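Local coordinates for protein deoxyribose-phosphate aldolase (Toxoplasma gondii, PDB 4EIV) that belongs to the deoxyribose-phosphate aldolase family, folds as a beta/alpha (TIM) barrel and pairs with a second copy of itself, at residues A[48-53]-A[274-279]; A[124-129]-A[165-170]; A[197-202]-A[250-255]. All coordinates share one frame; numbering follows the deposited sequence. Where two conformers were deposited one is given.

Contact 1 (A[48-53]-A[274-279]); sequences CKIAAK and NLLKEL
The flat group that Leu276 meets is the peptide joining Ile50 to Ala51. One face of that peptide carries a methyl group, Leu276 CD2, set almost squarely above Ala51 N at 3.7 Å. The peptide's carbonyl oxygen, Ile50 O, accepts a weak hydrogen bond from Arg280 NE. Around this centre the contact is aliphatic. Leu276 keeps CG anti to its backbone nitrogen (chi1 173°), which carries the branched end across to the other helix. There Leu276 CG and CD2 each come within 3.8 Å of Ile50 CG2, and Leu276 CD2 also reaches Ala51 CB at 4.2 Å. Ile50 CG2 also borders the first part of the Lys277 chain, with Lys277 CG 4.2 Å away. The ammonium end of Lys277 turns to a cation-pi partner, Phe273. These residues join the helices that follow the first and last strands of the TIM barrel, strands 30-34 and 267-271, which lie side by side where the barrel closes. The helix segments run roughly parallel, 36° apart, with axes 10.3 Å from each other. Leu276 also packs on Phe30 and Val32 of the first strand and on Leu27 of helix 17-27, while Lys53 forms a salt bridge with Glu284. With no hydrogen bond or salt bridge between the segments, what holds the two to each other is probably dispersion and the partial burial of methyl groups.

Contact 2 (A[124-129]-A[165-170]); sequences RRMNEN and GDIISR
Met126 packs on Ile167 and Arg170 where the short, weakly bonded helix 124-128, which lies between strand 116-120 and helix 130-148, leans on the N-terminal part of helix 165-178 of the TIM barrel. Apolar contacts dominate. Met126 CB presses on Ile167 CG2 at 3.5 Å, and the two side chains run antiparallel alongside one another. The Met126 chain folds back at its second and third torsions (-62° and -69°), which brings CE to 3.9 Å from Arg170 CB; the same methyl makes a van der Waals approach to a backbone carbonyl, with CE 3.8 Å from Ile167 O. Ile137 of helix 130-148 touches this methionine too. Polar groups flank the patch without bonding across it. Asn127 OD1 stands 3.6 Å from Ile167 CD1 but takes its hydrogen bond from Gln163 NE2, just before the second helix. The charged ends are tied within or beyond each helix: Arg125 bridges to Glu128 and Asp122, while Arg170 NH1 reaches Glu134 on helix 130-148. One turn back along its own helix, Asp166 OD1 receives Arg170 NE on its syn side at 3.1 Å, close to the guanidinium plane but 28° out of the carboxylate plane.

Contact 3 (A[197-202]-A[250-255]); sequences FTVHLI and LMQMIF
Val199 and Gln252 make most of this contact, between the helices that follow the sixth and seventh strands of the barrel. Its van der Waals part is a methyl group laid over an amide: Val199 CG1 sits above the Gln252 side chain, 3.8 Å from CD and about as far from OE1 and NE2. Gln252 reaches across because its chain is fully extended, with chi1 and chi2 at 180° and 177°. Its tip also passes His200, where NE2 lies 3.9 Å from His200 CB. Gln252 NE2 lies 3.6 Å from His200 N, a contact of two nitrogens and no hydrogen bond. Polar bonding goes past the segments: Gln252 NE2 donates to Met196 O at the start of helix 196-210 and to Glu256 OE2 on its own helix. Toward the barrel, Val199 and Met253 both touch Ile236 of strand 233-237. On another side of helix 243-257, Leu250 and Met251 pack against Phe21 and Trp286 of the second subunit. A buried amide nitrogen with two acceptors is thus satisfied, its bonds probably fix which way the amide is turned, and the flat group can serve as a packing surface for valine.

How the contacts relate
From the N terminus, the chain enters contact 1 on helix 41-52 and returns to it only on helix 273-284, after nearly the whole barrel has been built, so contact 1 joins helices next to the first and last strands. Contacts 2 and 3 are both nested inside that loop. Contact 2 closes first, bridging 35 residues between 124-129 and 165-170. Contact 3 follows in series, joining 197-202 to 250-255. Contacts 1 and 2 lie on opposite sides of the chain's centre, their centres 34 Å apart. Contacts 2 and 3 touch: Ile168 CD1 meets Thr198 CG2 at 3.6 Å. Together with contact 3 this makes helices 165-178, 196-210 and 243-257 successive neighbours round the barrel.

Contact 1 (A[48-53]-A[274-279])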
loop_
_atom_site.group_PDB
_atom_site.type_symbol
_atom_site.label_atom_id
_atom_site.label_comp_id
_atom_site.label_asym_id
_atom_site.label_seq_id
_atom_site.Cartn_x
_atom_site.Cartn_y
_atom_site.Cartn_z
ATOM N N CYS A 48 -2.348 -24.831 -1.093
ATOM C CA CYS A 48 -1.081 -24.243 -0.665
ATOM C C CYS A 48 -0.120 -23.941 -1.802
ATOM O O CYS A 48 0.588 -22.942 -1.761
ATOM C CB CYS A 48 -0.377 -25.128 0.366
ATOM S SG CYS A 48 -1.154 -25.083 1.983
ATOM N N LYS A 49 -0.098 -24.803 -2.811
ATOM C CA LYS A 49 0.786 -24.602 -3.952
ATOM C C LYS A 49 0.446 -23.333 -4.721
ATOM O O LYS A 49 1.346 -22.582 -5.104
ATOM C CB LYS A 49 0.761 -25.834 -4.847
ATOM C CG LYS A 49 1.522 -26.992 -4.220
ATOM C CD LYS A 49 1.286 -28.310 -4.924
ATOM C CE LYS A 49 1.941 -29.455 -4.164
ATOM N NZ LYS A 49 1.621 -30.790 -4.746
ATOM N N ILE A 50 -0.845 -23.079 -4.931
ATOM C CA ILE A 50 -1.279 -21.855 -5.633
ATOM C C ILE A 50 -1.102 -20.631 -4.702
ATOM O O ILE A 50 -0.688 -19.568 -5.143
ATOM C CB ILE A 50 -2.710 -21.953 -6.183
ATOM C CG1 ILE A 50 -2.827 -23.156 -7.125
ATOM C CG2 ILE A 50 -3.114 -20.641 -6.869
ATOM C CD1 ILE A 50 -1.860 -23.150 -8.295
ATOM N N ALA A 51 -1.366 -20.805 -3.410
ATOM C CA ALA A 51 -1.145 -19.736 -2.434
ATOM C C ALA A 51 0.317 -19.271 -2.392
ATOM O O ALA A 51 0.599 -18.074 -2.386
ATOM C CB ALA A 51 -1.570 -20.210 -1.022
ATOM N N ALA A 52 1.239 -20.231 -2.433
ATOM C CA ALA A 52 2.656 -19.955 -2.263
ATOM C C ALA A 52 3.434 -19.619 -3.528
ATOM O O ALA A 52 4.589 -19.232 -3.422
ATOM C CB ALA A 52 3.333 -21.132 -1.538
ATOM N N LYS A 53 2.821 -19.761 -4.701
ATOM C CA LYS A 53 3.482 -19.440 -5.968
ATOM C C LYS A 53 3.840 -17.955 -5.981
ATOM O O LYS A 53 3.054 -17.121 -5.542
ATOM C CB LYS A 53 2.554 -19.760 -7.142
ATOM C CG LYS A 53 3.196 -19.597 -8.525
ATOM C CD LYS A 53 2.231 -20.068 -9.621
ATOM C CE LYS A 53 2.875 -20.142 -11.006
ATOM N NZ LYS A 53 3.378 -18.846 -11.503
ATOM N N ASN A 274 -11.168 -20.991 -5.741
ATOM C CA ASN A 274 -11.511 -20.500 -7.076
ATOM C C ASN A 274 -11.205 -18.999 -7.225
ATOM O O ASN A 274 -10.663 -18.581 -8.256
ATOM C CB ASN A 274 -12.954 -20.836 -7.447
ATOM C CG ASN A 274 -13.168 -22.327 -7.669
ATOM O OD1 ASN A 274 -12.245 -23.054 -8.056
ATOM N ND2 ASN A 274 -14.396 -22.785 -7.448
ATOM N N LEU A 275 -11.470 -18.213 -6.178
ATOM C CA LEU A 275 -11.139 -16.780 -6.232
ATOM C C LEU A 275 -9.623 -16.594 -6.320
ATOM O O LEU A 275 -9.136 -15.777 -7.095
ATOM C CB LEU A 275 -11.754 -16.009 -5.062
ATOM C CG LEU A 275 -11.402 -14.518 -4.913
ATOM C CD1 LEU A 275 -11.763 -13.726 -6.179
ATOM C CD2 LEU A 275 -12.164 -13.957 -3.733
ATOM N N LEU A 276 -8.875 -17.327 -5.500
ATOM C CA LEU A 276 -7.417 -17.271 -5.559
ATOM C C LEU A 276 -6.909 -17.541 -6.972
ATOM O O LEU A 276 -6.057 -16.812 -7.493
ATOM C CB LEU A 276 -6.795 -18.263 -4.568
ATOM C CG LEU A 276 -5.277 -18.413 -4.651
ATOM C CD1 LEU A 276 -4.581 -17.043 -4.490
ATOM C CD2 LEU A 276 -4.785 -19.444 -3.650
ATOM N N LYS A 277 -7.440 -18.582 -7.611
ATOM C CA LYS A 277 -7.034 -18.898 -8.969
ATOM C C LYS A 277 -7.422 -17.794 -9.967
ATOM O O LYS A 277 -6.643 -17.489 -10.848
ATOM C CB LYS A 277 -7.563 -20.269 -9.395
ATOM C CG LYS A 277 -6.855 -21.431 -8.645
ATOM C CD LYS A 277 -7.317 -22.832 -9.046
ATOM C CE LYS A 277 -8.692 -23.161 -8.489
ATOM N NZ LYS A 277 -9.074 -24.562 -8.809
ATOM N N GLU A 278 -8.585 -17.170 -9.788
ATOM C CA GLU A 278 -8.989 -16.060 -10.646
ATOM C C GLU A 278 -7.987 -14.909 -10.510
ATOM O O GLU A 278 -7.547 -14.321 -11.497
ATOM C CB GLU A 278 -10.394 -15.554 -10.288
ATOM C CG GLU A 278 -10.861 -14.431 -11.241
ATOM C CD GLU A 278 -12.208 -13.814 -10.894
ATOM O OE1 GLU A 278 -12.763 -14.083 -9.815
ATOM O OE2 GLU A 278 -12.727 -13.069 -11.748
ATOM N N LEU A 279 -7.589 -14.622 -9.280
ATOM C CA LEU A 279 -6.658 -13.528 -9.035
ATOM C C LEU A 279 -5.307 -13.822 -9.672
ATOM O O LEU A 279 -4.744 -12.974 -10.374
ATOM C CB LEU A 279 -6.461 -13.302 -7.538
ATOM C CG LEU A 279 -7.686 -12.857 -6.731
ATOM C CD1 LEU A 279 -7.330 -12.776 -5.248
ATOM C CD2 LEU A 279 -8.242 -11.531 -7.224
#

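Contact 2 (A[124-129]-A[165-170])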
loop_
_atom_site.group_PDB
_atom_site.type_symbol
_atom_site.label_atom_id
_atom_site.label_comp_id
_atom_site.label_asym_id
_atom_site.label_seq_id
_atom_site.Cartn_x
_atom_site.Cartn_y
_atom_site.Cartn_z
ATOM N N ARG A 124 -24.362 -17.642 18.361
ATOM C CA ARG A 124 -25.755 -17.930 18.705
ATOM C C ARG A 124 -26.168 -17.268 20.007
ATOM O O ARG A 124 -27.336 -16.886 20.199
ATOM C CB ARG A 124 -25.972 -19.442 18.794
ATOM C CG ARG A 124 -25.985 -20.135 17.460
ATOM C CD ARG A 124 -26.164 -21.642 17.634
ATOM N NE ARG A 124 -26.196 -22.324 16.361
ATOM C CZ ARG A 124 -25.136 -22.708 15.664
ATOM N NH1 ARG A 124 -23.908 -22.511 16.136
ATOM N NH2 ARG A 124 -25.322 -23.315 14.495
ATOM N N ARG A 125 -25.221 -17.120 20.933
ATOM C CA ARG A 125 -25.551 -16.558 22.226
ATOM C C ARG A 125 -26.095 -15.142 22.161
ATOM O O ARG A 125 -26.911 -14.739 22.985
ATOM C CB ARG A 125 -24.330 -16.610 23.127
ATOM C CG ARG A 125 -23.792 -18.003 23.412
ATOM C CD ARG A 125 -24.699 -18.791 24.324
ATOM N NE ARG A 125 -24.154 -20.123 24.574
ATOM C CZ ARG A 125 -24.648 -20.959 25.478
ATOM N NH1 ARG A 125 -24.107 -22.157 25.662
ATOM N NH2 ARG A 125 -25.677 -20.580 26.219
ATOM N N MET A 126 -25.656 -14.394 21.155
ATOM C CA MET A 126 -26.132 -13.027 20.945
ATOM C C MET A 126 -27.627 -12.972 20.630
ATOM O O MET A 126 -28.298 -11.965 20.910
ATOM C CB MET A 126 -25.346 -12.372 19.805
ATOM C CG MET A 126 -23.854 -12.264 20.040
ATOM S SD MET A 126 -23.369 -11.246 21.445
ATOM C CE MET A 126 -23.853 -9.669 20.772
ATOM N N ASN A 127 -28.154 -14.039 20.050
ATOM C CA ASN A 127 -29.571 -14.104 19.737
ATOM C C ASN A 127 -30.435 -14.351 20.974
ATOM O O ASN A 127 -31.603 -13.947 21.002
ATOM C CB ASN A 127 -29.862 -15.239 18.743
ATOM C CG ASN A 127 -29.176 -15.061 17.401
ATOM O OD1 ASN A 127 -28.939 -13.943 16.940
ATOM N ND2 ASN A 127 -28.879 -16.196 16.741
ATOM N N GLU A 128 -29.898 -15.031 21.986
ATOM C CA GLU A 128 -30.703 -15.335 23.178
ATOM C C GLU A 128 -30.615 -14.247 24.258
ATOM O O GLU A 128 -31.628 -13.922 24.881
ATOM C CB GLU A 128 -30.396 -16.734 23.747
ATOM C CG GLU A 128 -29.071 -16.910 24.453
ATOM C CD GLU A 128 -28.964 -18.254 25.187
ATOM O OE1 GLU A 128 -29.991 -18.967 25.291
ATOM O OE2 GLU A 128 -27.855 -18.592 25.673
ATOM N N ASN A 129 -29.426 -13.698 24.494
ATOM C CA ASN A 129 -29.272 -12.615 25.484
ATOM C C ASN A 129 -28.004 -11.857 25.125
ATOM O O ASN A 129 -26.912 -12.436 25.106
ATOM C CB ASN A 129 -29.246 -13.165 26.913
ATOM C CG ASN A 129 -29.145 -12.062 27.965
ATOM O OD1 ASN A 129 -28.122 -11.370 28.047
ATOM N ND2 ASN A 129 -30.204 -11.888 28.769
ATOM N N GLY A 165 -27.945 -5.594 13.054
ATOM C CA GLY A 165 -26.845 -4.661 13.165
ATOM C C GLY A 165 -26.421 -4.417 14.592
ATOM O O GLY A 165 -25.231 -4.320 14.858
ATOM N N ASP A 166 -27.377 -4.312 15.514
ATOM C CA ASP A 166 -27.023 -4.102 16.918
ATOM C C ASP A 166 -26.135 -5.248 17.402
ATOM O O ASP A 166 -25.186 -5.004 18.146
ATOM C CB ASP A 166 -28.273 -3.995 17.803
ATOM C CG ASP A 166 -27.939 -3.775 19.288
ATOM O OD1 ASP A 166 -27.299 -2.749 19.625
ATOM O OD2 ASP A 166 -28.368 -4.609 20.131
ATOM N N ILE A 167 -26.456 -6.479 16.986
ATOM C CA ILE A 167 -25.685 -7.675 17.374
ATOM C C ILE A 167 -24.286 -7.662 16.800
ATOM O O ILE A 167 -23.330 -7.887 17.514
ATOM C CB ILE A 167 -26.400 -8.988 16.984
ATOM C CG1 ILE A 167 -27.597 -9.215 17.907
ATOM C CG2 ILE A 167 -25.471 -10.199 17.034
ATOM C CD1 ILE A 167 -28.395 -10.455 17.575
ATOM N N ILE A 168 -24.158 -7.376 15.512
ATOM C CA ILE A 168 -22.853 -7.338 14.859
ATOM C C ILE A 168 -21.984 -6.301 15.553
ATOM O O ILE A 168 -20.818 -6.552 15.890
ATOM C CB ILE A 168 -22.994 -6.961 13.370
ATOM C CG1 ILE A 168 -23.854 -8.007 12.643
ATOM C CG2 ILE A 168 -21.616 -6.819 12.727
ATOM C CD1 ILE A 168 -24.280 -7.604 11.243
ATOM N N SER A 169 -22.550 -5.120 15.776
ATOM C CA SER A 169 -21.794 -4.061 16.417
ATOM C C SER A 169 -21.365 -4.463 17.811
ATOM O O SER A 169 -20.212 -4.249 18.197
ATOM C CB SER A 169 -22.616 -2.771 16.468
ATOM O OG SER A 169 -22.924 -2.318 15.160
ATOM N N ARG A 170 -22.285 -5.042 18.589
ATOM C CA ARG A 170 -21.931 -5.440 19.959
ATOM C C ARG A 170 -20.929 -6.592 20.004
ATOM O O ARG A 170 -20.065 -6.630 20.879
ATOM C CB ARG A 170 -23.174 -5.787 20.760
ATOM C CG ARG A 170 -23.994 -4.555 21.074
ATOM C CD ARG A 170 -25.259 -4.899 21.806
ATOM N NE ARG A 170 -25.933 -3.686 22.262
ATOM C CZ ARG A 170 -25.752 -3.109 23.451
ATOM N NH1 ARG A 170 -24.919 -3.630 24.356
ATOM N NH2 ARG A 170 -26.411 -1.991 23.733
#

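Contact 3 (A[197-202]-A[250-255])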
loop_
_atom_site.group_PDB
_atom_site.type_symbol
_atom_site.label_atom_id
_atom_site.label_comp_id
_atom_site.label_asym_id
_atom_site.label_seq_id
_atom_site.Cartn_x
_atom_site.Cartn_y
_atom_site.Cartn_z
ATOM N N PHE A 197 -22.814 -3.689 4.262
ATOM C CA PHE A 197 -23.455 -3.370 5.540
ATOM C C PHE A 197 -22.617 -3.817 6.715
ATOM O O PHE A 197 -22.345 -3.019 7.600
ATOM C CB PHE A 197 -24.862 -4.015 5.569
ATOM C CG PHE A 197 -25.572 -3.901 6.887
ATOM C CD1 PHE A 197 -26.135 -2.716 7.287
ATOM C CD2 PHE A 197 -25.669 -4.997 7.721
ATOM C CE1 PHE A 197 -26.798 -2.614 8.512
ATOM C CE2 PHE A 197 -26.339 -4.911 8.932
ATOM C CZ PHE A 197 -26.885 -3.718 9.326
ATOM N N THR A 198 -22.192 -5.078 6.728
ATOM C CA THR A 198 -21.411 -5.535 7.882
ATOM C C THR A 198 -20.035 -4.900 7.941
ATOM O O THR A 198 -19.515 -4.642 9.033
ATOM C CB THR A 198 -21.325 -7.077 7.973
ATOM O OG1 THR A 198 -20.587 -7.645 6.880
ATOM C CG2 THR A 198 -22.695 -7.688 8.059
ATOM N N VAL A 199 -19.399 -4.675 6.797
ATOM C CA VAL A 199 -18.088 -4.020 6.817
ATOM C C VAL A 199 -18.222 -2.588 7.371
ATOM O O VAL A 199 -17.340 -2.110 8.086
ATOM C CB VAL A 199 -17.416 -4.054 5.415
ATOM C CG1 VAL A 199 -16.177 -3.127 5.355
ATOM C CG2 VAL A 199 -17.052 -5.479 5.049
ATOM N N HIS A 200 -19.298 -1.896 7.019
ATOM C CA HIS A 200 -19.530 -0.554 7.546
ATOM C C HIS A 200 -19.665 -0.557 9.081
ATOM O O HIS A 200 -19.019 0.230 9.779
ATOM C CB HIS A 200 -20.774 0.045 6.857
ATOM C CG HIS A 200 -21.133 1.412 7.333
ATOM N ND1 HIS A 200 -22.317 1.691 7.976
ATOM C CD2 HIS A 200 -20.437 2.569 7.305
ATOM C CE1 HIS A 200 -22.353 2.974 8.282
ATOM N NE2 HIS A 200 -21.226 3.532 7.886
ATOM N N LEU A 201 -20.452 -1.493 9.614
ATOM C CA LEU A 201 -20.620 -1.593 11.056
ATOM C C LEU A 201 -19.340 -1.921 11.791
ATOM O O LEU A 201 -19.047 -1.356 12.841
ATOM C CB LEU A 201 -21.716 -2.610 11.406
ATOM C CG LEU A 201 -23.139 -2.236 11.019
ATOM C CD1 LEU A 201 -24.079 -3.290 11.581
ATOM C CD2 LEU A 201 -23.498 -0.848 11.547
ATOM N N ILE A 202 -18.586 -2.869 11.240
ATOM C CA ILE A 202 -17.325 -3.242 11.837
ATOM C C ILE A 202 -16.345 -2.056 11.825
ATOM O O ILE A 202 -15.627 -1.815 12.800
ATOM C CB ILE A 202 -16.755 -4.498 11.143
ATOM C CG1 ILE A 202 -17.647 -5.691 11.497
ATOM C CG2 ILE A 202 -15.319 -4.765 11.602
ATOM C CD1 ILE A 202 -17.384 -6.954 10.686
ATOM N N LEU A 250 -12.443 -2.960 -1.669
ATOM C CA LEU A 250 -11.264 -2.083 -1.613
ATOM C C LEU A 250 -11.684 -0.623 -1.614
ATOM O O LEU A 250 -11.139 0.176 -0.869
ATOM C CB LEU A 250 -10.325 -2.335 -2.789
ATOM C CG LEU A 250 -9.641 -3.701 -2.829
ATOM C CD1 LEU A 250 -8.887 -3.899 -4.156
ATOM C CD2 LEU A 250 -8.713 -3.849 -1.657
ATOM N N MET A 251 -12.616 -0.270 -2.496
ATOM C CA MET A 251 -13.111 1.099 -2.559
ATOM C C MET A 251 -13.835 1.505 -1.291
ATOM O O MET A 251 -13.662 2.634 -0.805
ATOM C CB MET A 251 -14.019 1.288 -3.773
ATOM C CG MET A 251 -13.278 1.149 -5.085
ATOM S SD MET A 251 -11.953 2.357 -5.325
ATOM C CE MET A 251 -12.868 3.819 -5.834
ATOM N N GLN A 252 -14.647 0.599 -0.743
ATOM C CA GLN A 252 -15.320 0.865 0.525
ATOM C C GLN A 252 -14.308 1.133 1.644
ATOM O O GLN A 252 -14.463 2.080 2.402
ATOM C CB GLN A 252 -16.226 -0.307 0.923
ATOM C CG GLN A 252 -16.942 -0.080 2.241
ATOM C CD GLN A 252 -17.911 -1.176 2.638
ATOM O OE1 GLN A 252 -17.907 -2.264 2.075
ATOM N NE2 GLN A 252 -18.760 -0.882 3.620
ATOM N N MET A 253 -13.271 0.304 1.723
ATOM C CA MET A 253 -12.248 0.492 2.743
ATOM C C MET A 253 -11.547 1.849 2.595
ATOM O O MET A 253 -11.349 2.548 3.577
ATOM C CB MET A 253 -11.204 -0.607 2.654
ATOM C CG MET A 253 -11.638 -1.927 3.214
ATOM S SD MET A 253 -11.786 -1.910 5.027
ATOM C CE MET A 253 -10.161 -1.682 5.633
ATOM N N ILE A 254 -11.160 2.222 1.369
ATOM C CA ILE A 254 -10.483 3.521 1.188
ATOM C C ILE A 254 -11.383 4.684 1.599
ATOM O O ILE A 254 -10.967 5.596 2.330
ATOM C CB ILE A 254 -10.006 3.737 -0.246
ATOM C CG1 ILE A 254 -8.931 2.720 -0.610
ATOM C CG2 ILE A 254 -9.504 5.174 -0.437
ATOM C CD1 ILE A 254 -8.638 2.634 -2.102
ATOM N N PHE A 255 -12.639 4.638 1.156
ATOM C CA PHE A 255 -13.576 5.718 1.433
ATOM C C PHE A 255 -13.875 5.831 2.928
ATOM O O PHE A 255 -13.863 6.927 3.481
ATOM C CB PHE A 255 -14.863 5.533 0.618
ATOM C CG PHE A 255 -15.797 6.700 0.704
ATOM C CD1 PHE A 255 -15.506 7.881 0.037
ATOM C CD2 PHE A 255 -16.952 6.629 1.469
ATOM C CE1 PHE A 255 -16.361 8.974 0.117
ATOM C CE2 PHE A 255 -17.819 7.727 1.558
ATOM C CZ PHE A 255 -17.516 8.892 0.878
#